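Local coordinates for protein beta-n-acetylhexosaminidase (PDB 4AZI) that hydrolyses terminal beta-linked N-acetylhexosamine residues from glycans as a family 20 glycoside hydrolase module of the pneumococcal exo-beta-D-N-acetylglucosaminidase StrH, at residues G47-R52 against P118-A123; P113-P118 against K175-G180; G277-I282 against E299-T304. The protein carries 2 engineered substitutions. One frame throughout, in Å; residues are numbered along the deposited sequence. Where two conformers were deposited one is given.

Contact 1. Residues G47-R52 against P118-A123; sequences GNDGLR and PGHMDA
Asp49 meets His120 through backbone and side chain alike, and backbone bonds set the frame. Asp49 N donates to His120 O at 2.7 Å, approaching from above the carbonyl plane, while Asp49 O accepts from Ala123 N at 2.9 Å. Met121 is the N-cap residue of helix 122-130, so this second bond ties the loop to the helix's first turn.

Side-chain polar bonding centres on the imidazole. With CG beside its backbone N (chi1 -67°), His120 brings ND1 to the Asp49 carboxylate and donates to OD1 at 2.8 Å, on the syn side; carboxylate and ring planes are 15° apart. NE2 bonds Glu183, and a ring held at both nitrogens should be fixed in rotation. His120 belongs to the inhibitor pocket at the mouth of the TIM barrel, and Asp49 stands behind it as a second-shell partner.

Among charges, Asp122 OD1 stands 3.5 Å from Asp49 OD1. A water donates to Asp49 OD2 and Asp122 OD2, and Arg19 forms a salt bridge with Asp49 OD2; both probably ease the repulsion. Asn48 lies beside His120, its OD1 3.5 Å from His120 CB, while its amide is held by Asp16 and Asn116.

Apolar contact is small: Ala123 CB packs 3.9 Å from Leu51 CB.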
loop_
_atom_site.group_PDB
_atom_site.type_symbol
_atom_site.label_atom_id
_atom_site.label_comp_id
_atom_site.label_asym_id
_atom_site.label_seq_id
_atom_site.Cartn_x
_atom_site.Cartn_y
_atom_site.Cartn_z
ATOM N N GLY A 47 -7.100 -1.180 6.132
ATOM C CA GLY A 47 -7.433 -2.439 6.780
ATOM C C GLY A 47 -6.197 -3.317 6.784
ATOM O O GLY A 47 -5.716 -3.713 5.720
ATOM N N ASN A 48 -5.681 -3.602 7.978
ATOM C CA ASN A 48 -4.520 -4.480 8.168
ATOM C C ASN A 48 -4.456 -4.799 9.654
ATOM O O ASN A 48 -3.894 -4.021 10.456
ATOM C CB ASN A 48 -3.231 -3.829 7.645
ATOM C CG ASN A 48 -2.056 -4.796 7.566
ATOM O OD1 ASN A 48 -2.121 -5.846 6.908
ATOM N ND2 ASN A 48 -0.956 -4.424 8.207
ATOM N N ASP A 49 -5.083 -5.924 10.010
ATOM C CA ASP A 49 -5.410 -6.287 11.399
ATOM C C ASP A 49 -6.519 -5.374 11.934
ATOM O O ASP A 49 -7.673 -5.778 12.008
ATOM C CB ASP A 49 -4.168 -6.283 12.311
ATOM C CG ASP A 49 -3.142 -7.341 11.912
ATOM O OD1 ASP A 49 -3.272 -7.932 10.818
ATOM O OD2 ASP A 49 -2.211 -7.596 12.704
ATOM N N GLY A 50 -6.167 -4.146 12.304
ATOM C CA GLY A 50 -7.184 -3.143 12.596
ATOM C C GLY A 50 -7.807 -2.627 11.307
ATOM O O GLY A 50 -7.223 -2.760 10.219
ATOM N N LEU A 51 -8.993 -2.043 11.425
ATOM C CA LEU A 51 -9.652 -1.404 10.292
ATOM C C LEU A 51 -9.944 0.046 10.654
ATOM O O LEU A 51 -10.915 0.338 11.354
ATOM C CB LEU A 51 -10.934 -2.152 9.923
ATOM C CG LEU A 51 -11.744 -1.561 8.771
ATOM C CD1 LEU A 51 -12.142 -0.143 9.120
ATOM C CD2 LEU A 51 -10.973 -1.593 7.458
ATOM N N ARG A 52 -9.089 0.942 10.163
ATOM C CA ARG A 52 -9.049 2.332 10.608
ATOM C C ARG A 52 -9.564 3.323 9.566
ATOM O O ARG A 52 -8.991 4.404 9.369
ATOM C CB ARG A 52 -7.631 2.686 11.080
ATOM C CG ARG A 52 -7.085 1.703 12.110
ATOM C CD ARG A 52 -5.889 2.253 12.873
ATOM N NE ARG A 52 -5.456 1.308 13.906
ATOM C CZ ARG A 52 -5.965 1.251 15.135
ATOM N NH1 ARG A 52 -6.915 2.095 15.505
ATOM N NH2 ARG A 52 -5.515 0.351 16.000
ATOM N N PRO A 118 -8.147 -12.329 2.921
ATOM C CA PRO A 118 -8.857 -12.927 4.061
ATOM C C PRO A 118 -7.981 -13.082 5.313
ATOM O O PRO A 118 -8.466 -13.567 6.340
ATOM C CB PRO A 118 -9.302 -14.292 3.526
ATOM C CG PRO A 118 -8.302 -14.634 2.479
ATOM C CD PRO A 118 -7.786 -13.339 1.906
ATOM N N GLY A 119 -6.710 -12.681 5.229
ATOM C CA GLY A 119 -5.847 -12.607 6.406
ATOM C C GLY A 119 -5.802 -11.181 6.901
ATOM O O GLY A 119 -6.432 -10.304 6.317
ATOM N N HIS A 120 -5.071 -10.942 7.986
ATOM C CA HIS A 120 -4.878 -9.591 8.523
ATOM C C HIS A 120 -6.168 -8.806 8.664
ATOM O O HIS A 120 -6.237 -7.619 8.327
ATOM C CB HIS A 120 -3.862 -8.836 7.672
ATOM C CG HIS A 120 -2.467 -9.390 7.767
ATOM N ND1 HIS A 120 -1.693 -9.224 8.863
ATOM C CD2 HIS A 120 -1.708 -10.117 6.856
ATOM C CE1 HIS A 120 -0.503 -9.819 8.658
ATOM N NE2 HIS A 120 -0.515 -10.364 7.428
ATOM N N MET A 121 -7.197 -9.470 9.181
ATOM C CA MET A 121 -8.527 -8.878 9.290
ATOM C C MET A 121 -9.160 -9.144 10.656
ATOM O O MET A 121 -10.363 -9.418 10.753
ATOM C CB MET A 121 -9.433 -9.369 8.152
ATOM C CG MET A 121 -9.570 -10.880 8.079
ATOM S SD MET A 121 -10.726 -11.451 6.831
ATOM C CE MET A 121 -12.295 -10.912 7.500
ATOM N N ASP A 122 -8.350 -9.015 11.709
ATOM C CA ASP A 122 -8.807 -9.175 13.095
ATOM C C ASP A 122 -10.072 -8.351 13.354
ATOM O O ASP A 122 -11.034 -8.829 13.956
ATOM C CB ASP A 122 -7.727 -8.707 14.086
ATOM C CG ASP A 122 -6.361 -9.362 13.860
ATOM O OD1 ASP A 122 -5.868 -9.388 12.710
ATOM O OD2 ASP A 122 -5.754 -9.811 14.859
ATOM N N ALA A 123 -10.048 -7.097 12.916
ATOM C CA ALA A 123 -11.120 -6.158 13.231
ATOM C C ALA A 123 -12.435 -6.566 12.588
ATOM O O ALA A 123 -13.479 -6.510 13.238
ATOM C CB ALA A 123 -10.733 -4.745 12.828
HETATM O O HOH W 1 -3.123 -9.621 14.618
#

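Contact 2. Residues P113-P118 against K175-G180; sequences PAINSP and KIFNFG
The ring of Phe177 is met obliquely by two side chains of the neighbouring strand: Pro113 CG reaches Phe177 CD2 at 3.8 Å, and Ile115 CG1 comes to 3.5 Å from Phe177 CZ. With CG anti to the backbone N (chi1 -170°), the ring swings across to these partners; the side chains of Pro113 and Phe177 cross at about a right angle. The flat amide of Asn178 has Ala114 CB beside it, nearest its ND2, and its OD1 accepts from Gly180 N above the carbonyl plane, an Asx turn.

Between the backbones, Asn178 N donates to Pro113 O at 2.9 Å and Ile115 N to Asn178 O at 3.0 Å. Asn178 thus bonds on both sides of Ala114, as expected of parallel strands, here inclined by 21°. Further along the strands a water takes over, donating to Ile115 O and Phe179 O. Ser117 OG bonds Tyr209 OH. Asn116 OD1 approaches Gly180 CA at 3.4 Å and accepts from Thr181 N, while its amide nitrogen bonds Asp182 of the inhibitor pocket.

These are the third and fourth strands of the TIM barrel. Helix 153-170 packs on Ile115 and Phe177, helix 203-219 on Ser117 and Phe179, while strand 41-45 lies beside 110-117 and strand 223-227 beside 176-180.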
loop_
_atom_site.group_PDB
_atom_site.type_symbol
_atom_site.label_atom_id
_atom_site.label_comp_id
_atom_site.label_asym_id
_atom_site.label_seq_id
_atom_site.Cartn_x
_atom_site.Cartn_y
_atom_site.Cartn_z
ATOM N N PRO A 113 -4.752 2.900 -1.616
ATOM C CA PRO A 113 -5.294 2.238 -0.425
ATOM C C PRO A 113 -5.133 0.717 -0.430
ATOM O O PRO A 113 -5.212 0.077 -1.496
ATOM C CB PRO A 113 -6.781 2.578 -0.502
ATOM C CG PRO A 113 -7.057 2.658 -1.974
ATOM C CD PRO A 113 -5.820 3.288 -2.564
ATOM N N ALA A 114 -4.945 0.151 0.761
ATOM C CA ALA A 114 -5.033 -1.291 0.986
ATOM C C ALA A 114 -6.074 -1.608 2.066
ATOM O O ALA A 114 -6.108 -0.946 3.122
ATOM C CB ALA A 114 -3.673 -1.868 1.368
ATOM N N ILE A 115 -6.928 -2.592 1.777
ATOM C CA ILE A 115 -7.863 -3.175 2.752
ATOM C C ILE A 115 -7.661 -4.681 2.711
ATOM O O ILE A 115 -8.072 -5.339 1.750
ATOM C CB ILE A 115 -9.352 -2.884 2.419
ATOM C CG1 ILE A 115 -9.633 -1.378 2.254
ATOM C CG2 ILE A 115 -10.276 -3.545 3.447
ATOM C CD1 ILE A 115 -9.557 -0.552 3.526
ATOM N N ASN A 116 -7.034 -5.228 3.748
ATOM C CA ASN A 116 -6.584 -6.618 3.722
ATOM C C ASN A 116 -7.664 -7.635 4.045
ATOM O O ASN A 116 -8.478 -7.414 4.927
ATOM C CB ASN A 116 -5.401 -6.810 4.685
ATOM C CG ASN A 116 -4.348 -7.752 4.135
ATOM O OD1 ASN A 116 -4.630 -8.592 3.271
ATOM N ND2 ASN A 116 -3.123 -7.604 4.619
ATOM N N SER A 117 -7.647 -8.751 3.312
ATOM C CA SER A 117 -8.452 -9.948 3.585
ATOM C C SER A 117 -7.857 -11.034 2.667
ATOM O O SER A 117 -7.087 -10.701 1.766
ATOM C CB SER A 117 -9.937 -9.713 3.289
ATOM O OG SER A 117 -10.169 -9.551 1.895
ATOM N N PRO A 118 -8.147 -12.329 2.921
ATOM C CA PRO A 118 -8.857 -12.927 4.061
ATOM C C PRO A 118 -7.981 -13.082 5.313
ATOM O O PRO A 118 -8.466 -13.567 6.340
ATOM C CB PRO A 118 -9.302 -14.292 3.526
ATOM C CG PRO A 118 -8.302 -14.634 2.479
ATOM C CD PRO A 118 -7.786 -13.339 1.906
ATOM N N LYS A 175 -6.059 5.174 -8.672
ATOM C CA LYS A 175 -5.927 4.233 -9.789
ATOM C C LYS A 175 -5.889 2.806 -9.276
ATOM O O LYS A 175 -6.421 1.897 -9.920
ATOM C CB LYS A 175 -4.654 4.482 -10.606
ATOM C CG LYS A 175 -4.486 5.873 -11.201
ATOM C CD LYS A 175 -3.200 5.907 -12.032
ATOM C CE LYS A 175 -3.091 7.175 -12.862
ATOM N NZ LYS A 175 -2.874 8.394 -12.036
ATOM N N ILE A 176 -5.227 2.604 -8.136
ATOM C CA ILE A 176 -4.941 1.244 -7.653
ATOM C C ILE A 176 -5.695 0.922 -6.365
ATOM O O ILE A 176 -5.941 1.799 -5.558
ATOM C CB ILE A 176 -3.422 1.001 -7.473
ATOM C CG1 ILE A 176 -2.690 1.161 -8.812
ATOM C CG2 ILE A 176 -3.152 -0.405 -6.926
ATOM C CD1 ILE A 176 -1.203 1.461 -8.715
ATOM N N PHE A 177 -6.088 -0.338 -6.206
ATOM C CA PHE A 177 -6.642 -0.826 -4.937
ATOM C C PHE A 177 -5.952 -2.126 -4.536
ATOM O O PHE A 177 -5.994 -3.113 -5.275
ATOM C CB PHE A 177 -8.165 -1.036 -5.029
ATOM C CG PHE A 177 -8.830 -1.310 -3.698
ATOM C CD1 PHE A 177 -8.946 -2.613 -3.213
ATOM C CD2 PHE A 177 -9.343 -0.257 -2.924
ATOM C CE1 PHE A 177 -9.558 -2.864 -1.985
ATOM C CE2 PHE A 177 -9.963 -0.508 -1.707
ATOM C CZ PHE A 177 -10.071 -1.815 -1.237
ATOM N N ASN A 178 -5.315 -2.124 -3.367
ATOM C CA ASN A 178 -4.634 -3.316 -2.858
ATOM C C ASN A 178 -5.530 -4.135 -1.922
ATOM O O ASN A 178 -5.839 -3.683 -0.815
ATOM C CB ASN A 178 -3.335 -2.932 -2.133
ATOM C CG ASN A 178 -2.479 -4.142 -1.765
ATOM O OD1 ASN A 178 -2.773 -5.278 -2.148
ATOM N ND2 ASN A 178 -1.401 -3.897 -1.015
ATOM N N PHE A 179 -5.925 -5.328 -2.373
ATOM C CA PHE A 179 -6.733 -6.262 -1.562
ATOM C C PHE A 179 -5.926 -7.260 -0.710
ATOM O O PHE A 179 -6.496 -8.071 0.032
ATOM C CB PHE A 179 -7.874 -6.944 -2.374
ATOM C CG PHE A 179 -7.427 -7.820 -3.520
ATOM C CD1 PHE A 179 -7.128 -9.166 -3.316
ATOM C CD2 PHE A 179 -7.409 -7.333 -4.827
ATOM C CE1 PHE A 179 -6.760 -9.986 -4.374
ATOM C CE2 PHE A 179 -7.041 -8.157 -5.891
ATOM C CZ PHE A 179 -6.719 -9.481 -5.666
ATOM N N GLY A 180 -4.599 -7.182 -0.814
ATOM C CA GLY A 180 -3.703 -7.833 0.141
ATOM C C GLY A 180 -3.506 -9.313 -0.103
ATOM O O GLY A 180 -2.851 -9.696 -1.065
HETATM O O HOH W 2 -9.189 -7.776 0.600
#

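Contact 3. Residues G277-I282 against E299-T304; sequences GDWYYI and ENTGKT. With OAN (O-(2-acetamido-2-deoxy D-glucopyranosylidene) amino-N-phenylcarbamate), chain C.
A beta-alpha-beta unit of the TIM barrel runs from strand 271-282 through helix 294-303 to strand 321-329, and here a short 3-10 break in the first strand, with Trp279 just after it, meets the C-terminal end of the helix. Trp279 NE1 donates to Asn300 O at 3.0 Å, with the oxygen in the plane of the indole. The donor stands above the carbonyl plane and leaves the other face to Thr304 N, so the same oxygen takes a helical bond and a tertiary one. Thr304 O also lies at the indole edge, 3.7 Å from Trp279 CZ2. A chi1 of -53° sets the indole CG anti to its own carbonyl carbon and beside the backbone N, from where the ring extends to the helix end.

Asp278 and Thr304 form the second link: Thr304 OG1 donates to Asp278 OD2 at 2.6 Å, on the anti side of the carboxylate. Next to it, Asn300 CB packs 4.0 Å from Asp278 CB.

Tyr280 and Ile282 turn to the inhibitor. Tyr280 OH donates to the acetamido oxygen OAN of the ligand at 2.6 Å, and the CA of Gly277 covers one face of the tyrosine ring. Ile282 CD1 touches the ligand hydroxyl OAM at 3.4 Å. Asp331, Tyr292, Arg19, Glu183 and Asp182 also bond the ligand. Tyr280 thus probably helps recognise the acetamido group, while the neighbouring Trp279 and Asp278 fasten the same strand region to the helix.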
loop_
_atom_site.group_PDB
_atom_site.type_symbol
_atom_site.label_atom_id
_atom_site.label_comp_id
_atom_site.label_asym_id
_atom_site.label_seq_id
_atom_site.Cartn_x
_atom_site.Cartn_y
_atom_site.Cartn_z
ATOM N N GLY A 277 11.263 -6.866 0.747
ATOM C CA GLY A 277 11.409 -6.990 2.200
ATOM C C GLY A 277 12.697 -6.361 2.724
ATOM O O GLY A 277 12.789 -5.979 3.892
ATOM N N ASP A 278 13.685 -6.228 1.846
ATOM C CA ASP A 278 14.949 -5.564 2.185
ATOM C C ASP A 278 14.726 -4.144 2.708
ATOM O O ASP A 278 15.507 -3.641 3.510
ATOM C CB ASP A 278 15.863 -5.524 0.949
ATOM C CG ASP A 278 16.524 -6.863 0.653
ATOM O OD1 ASP A 278 16.338 -7.820 1.442
ATOM O OD2 ASP A 278 17.231 -6.958 -0.375
ATOM N N TRP A 279 13.658 -3.502 2.239
ATOM C CA TRP A 279 13.355 -2.118 2.614
ATOM C C TRP A 279 12.318 -1.958 3.719
ATOM O O TRP A 279 11.825 -0.850 3.948
ATOM C CB TRP A 279 12.968 -1.305 1.366
ATOM C CG TRP A 279 13.985 -1.392 0.241
ATOM C CD1 TRP A 279 15.368 -1.308 0.341
ATOM C CD2 TRP A 279 13.720 -1.570 -1.197
ATOM N NE1 TRP A 279 15.960 -1.438 -0.894
ATOM C CE2 TRP A 279 15.031 -1.593 -1.857
ATOM C CE3 TRP A 279 12.572 -1.723 -1.972
ATOM C CZ2 TRP A 279 15.161 -1.757 -3.236
ATOM C CZ3 TRP A 279 12.715 -1.891 -3.357
ATOM C CH2 TRP A 279 13.980 -1.896 -3.973
ATOM N N TYR A 280 11.986 -3.046 4.418
ATOM C CA TYR A 280 10.985 -3.016 5.500
ATOM C C TYR A 280 11.545 -2.359 6.773
ATOM O O TYR A 280 12.697 -2.596 7.135
ATOM C CB TYR A 280 10.531 -4.439 5.850
ATOM C CG TYR A 280 9.461 -5.052 4.957
ATOM C CD1 TYR A 280 9.087 -4.453 3.750
ATOM C CD2 TYR A 280 8.838 -6.245 5.317
ATOM C CE1 TYR A 280 8.112 -5.023 2.933
ATOM C CE2 TYR A 280 7.866 -6.820 4.510
ATOM C CZ TYR A 280 7.495 -6.201 3.329
ATOM O OH TYR A 280 6.518 -6.771 2.527
ATOM N N TYR A 281 10.725 -1.554 7.445
ATOM C CA TYR A 281 11.035 -1.064 8.799
ATOM C C TYR A 281 9.816 -1.159 9.708
ATOM O O TYR A 281 8.751 -0.645 9.367
ATOM C CB TYR A 281 11.552 0.379 8.796
ATOM C CG TYR A 281 11.709 0.954 10.201
ATOM C CD1 TYR A 281 12.524 0.321 11.150
ATOM C CD2 TYR A 281 11.028 2.114 10.589
ATOM C CE1 TYR A 281 12.659 0.828 12.435
ATOM C CE2 TYR A 281 11.161 2.634 11.876
ATOM C CZ TYR A 281 11.982 1.985 12.795
ATOM O OH TYR A 281 12.125 2.486 14.075
ATOM N N ILE A 282 9.988 -1.819 10.855
ATOM C CA ILE A 282 8.948 -1.920 11.881
ATOM C C ILE A 282 9.240 -0.848 12.919
ATOM O O ILE A 282 10.350 -0.800 13.462
ATOM C CB ILE A 282 8.930 -3.324 12.550
ATOM C CG1 ILE A 282 8.559 -4.415 11.528
ATOM C CG2 ILE A 282 7.970 -3.359 13.735
ATOM C CD1 ILE A 282 8.955 -5.821 11.952
ATOM N N GLU A 299 20.647 0.775 5.274
ATOM C CA GLU A 299 21.733 0.157 4.505
ATOM C C GLU A 299 21.200 -0.365 3.175
ATOM O O GLU A 299 21.735 -0.035 2.116
ATOM C CB GLU A 299 22.396 -0.990 5.292
ATOM C CG GLU A 299 23.643 -1.568 4.627
ATOM C CD GLU A 299 24.112 -2.875 5.255
ATOM O OE1 GLU A 299 23.414 -3.400 6.147
ATOM O OE2 GLU A 299 25.178 -3.389 4.849
ATOM N N ASN A 300 20.123 -1.147 3.242
ATOM C CA ASN A 300 19.555 -1.815 2.056
ATOM C C ASN A 300 19.004 -0.889 0.967
ATOM O O ASN A 300 18.924 -1.293 -0.199
ATOM C CB ASN A 300 18.482 -2.840 2.450
ATOM C CG ASN A 300 19.044 -4.017 3.226
ATOM O OD1 ASN A 300 18.349 -4.600 4.055
ATOM N ND2 ASN A 300 20.289 -4.389 2.945
ATOM N N THR A 301 18.616 0.332 1.331
ATOM C CA THR A 301 18.193 1.314 0.322
ATOM C C THR A 301 19.306 1.601 -0.682
ATOM O O THR A 301 19.033 2.001 -1.814
ATOM C CB THR A 301 17.709 2.652 0.918
ATOM O OG1 THR A 301 18.780 3.295 1.629
ATOM C CG2 THR A 301 16.506 2.446 1.828
ATOM N N GLY A 302 20.550 1.400 -0.257
ATOM C CA GLY A 302 21.706 1.491 -1.140
ATOM C C GLY A 302 22.141 0.148 -1.697
ATOM O O GLY A 302 22.445 0.039 -2.880
ATOM N N LYS A 303 22.149 -0.870 -0.839
ATOM C CA LYS A 303 22.705 -2.195 -1.156
ATOM C C LYS A 303 21.865 -3.030 -2.124
ATOM O O LYS A 303 22.412 -3.737 -2.967
ATOM C CB LYS A 303 22.931 -2.984 0.139
ATOM C CG LYS A 303 24.168 -3.867 0.141
ATOM C CD LYS A 303 24.674 -4.061 1.569
ATOM C CE LYS A 303 26.132 -4.492 1.585
ATOM N N THR A 304 20.544 -2.969 -1.986
ATOM C CA THR A 304 19.638 -3.673 -2.893
ATOM C C THR A 304 19.287 -2.744 -4.049
ATOM O O THR A 304 18.839 -1.632 -3.805
ATOM C CB THR A 304 18.340 -4.076 -2.173
ATOM O OG1 THR A 304 18.663 -4.821 -0.994
ATOM C CG2 THR A 304 17.444 -4.922 -3.090
HETATM C CAH OAN C . 3.190 -8.583 2.989
HETATM C CAG OAN C . 3.926 -8.398 4.324
HETATM O OAN OAN C . 4.992 -7.799 4.361
HETATM N NAI OAN C . 3.327 -8.937 5.388
HETATM C CAB OAN C . 3.844 -8.871 6.772
HETATM C CAC OAN C . 3.435 -7.542 7.410
HETATM O OAJ OAN C . 2.094 -7.648 7.906
HETATM C CAD OAN C . 4.375 -7.163 8.545
HETATM O OAK OAN C . 3.908 -5.938 9.095
HETATM C CAE OAN C . 5.793 -6.971 7.987
HETATM C CAF OAN C . 6.856 -6.633 9.038
HETATM O OAM OAN C . 7.031 -7.731 9.940
HETATM O OAL OAN C . 6.263 -8.122 7.236
HETATM C CAA OAN C . 5.372 -9.080 6.836
HETATM N NAY OAN C . 5.876 -10.241 6.475
HETATM O OAQ OAN C . 7.232 -10.358 6.561
HETATM C CAP OAN C . 7.674 -11.620 6.842
HETATM O OAR OAN C . 8.884 -11.850 6.872
HETATM N NAO OAN C . 6.735 -12.548 7.079
HETATM C CAS OAN C . 6.968 -13.846 7.330
HETATM C CAT OAN C . 6.280 -14.792 6.571
HETATM C CAU OAN C . 6.478 -16.155 6.789
HETATM C CAV OAN C . 7.371 -16.580 7.772
HETATM C CAW OAN C . 8.065 -15.637 8.542
HETATM C CAX OAN C . 7.863 -14.271 8.325
#

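Overall arrangement
From the N terminus, the loop after strand 41-45 opens contact 1, which closes when the chain returns at 118-123, beyond strand 110-117. Contact 2 opens on that strand before contact 1 has closed and ends at strand 176-180, so the two cross; they share Pro118 and touch directly, Gly47 O lying 2.8 Å from Asn116 N. Together they join the loop after the second strand of the barrel, the third and fourth strands, and the start of helix 122-130. Contact 3 follows in series, a short closure between strand 271-282 and its helix, its centre about 25 Å from that of contact 1. To the one inhibitor pocket contact 1 supplies His120, contact 3 Tyr280 and Ile282.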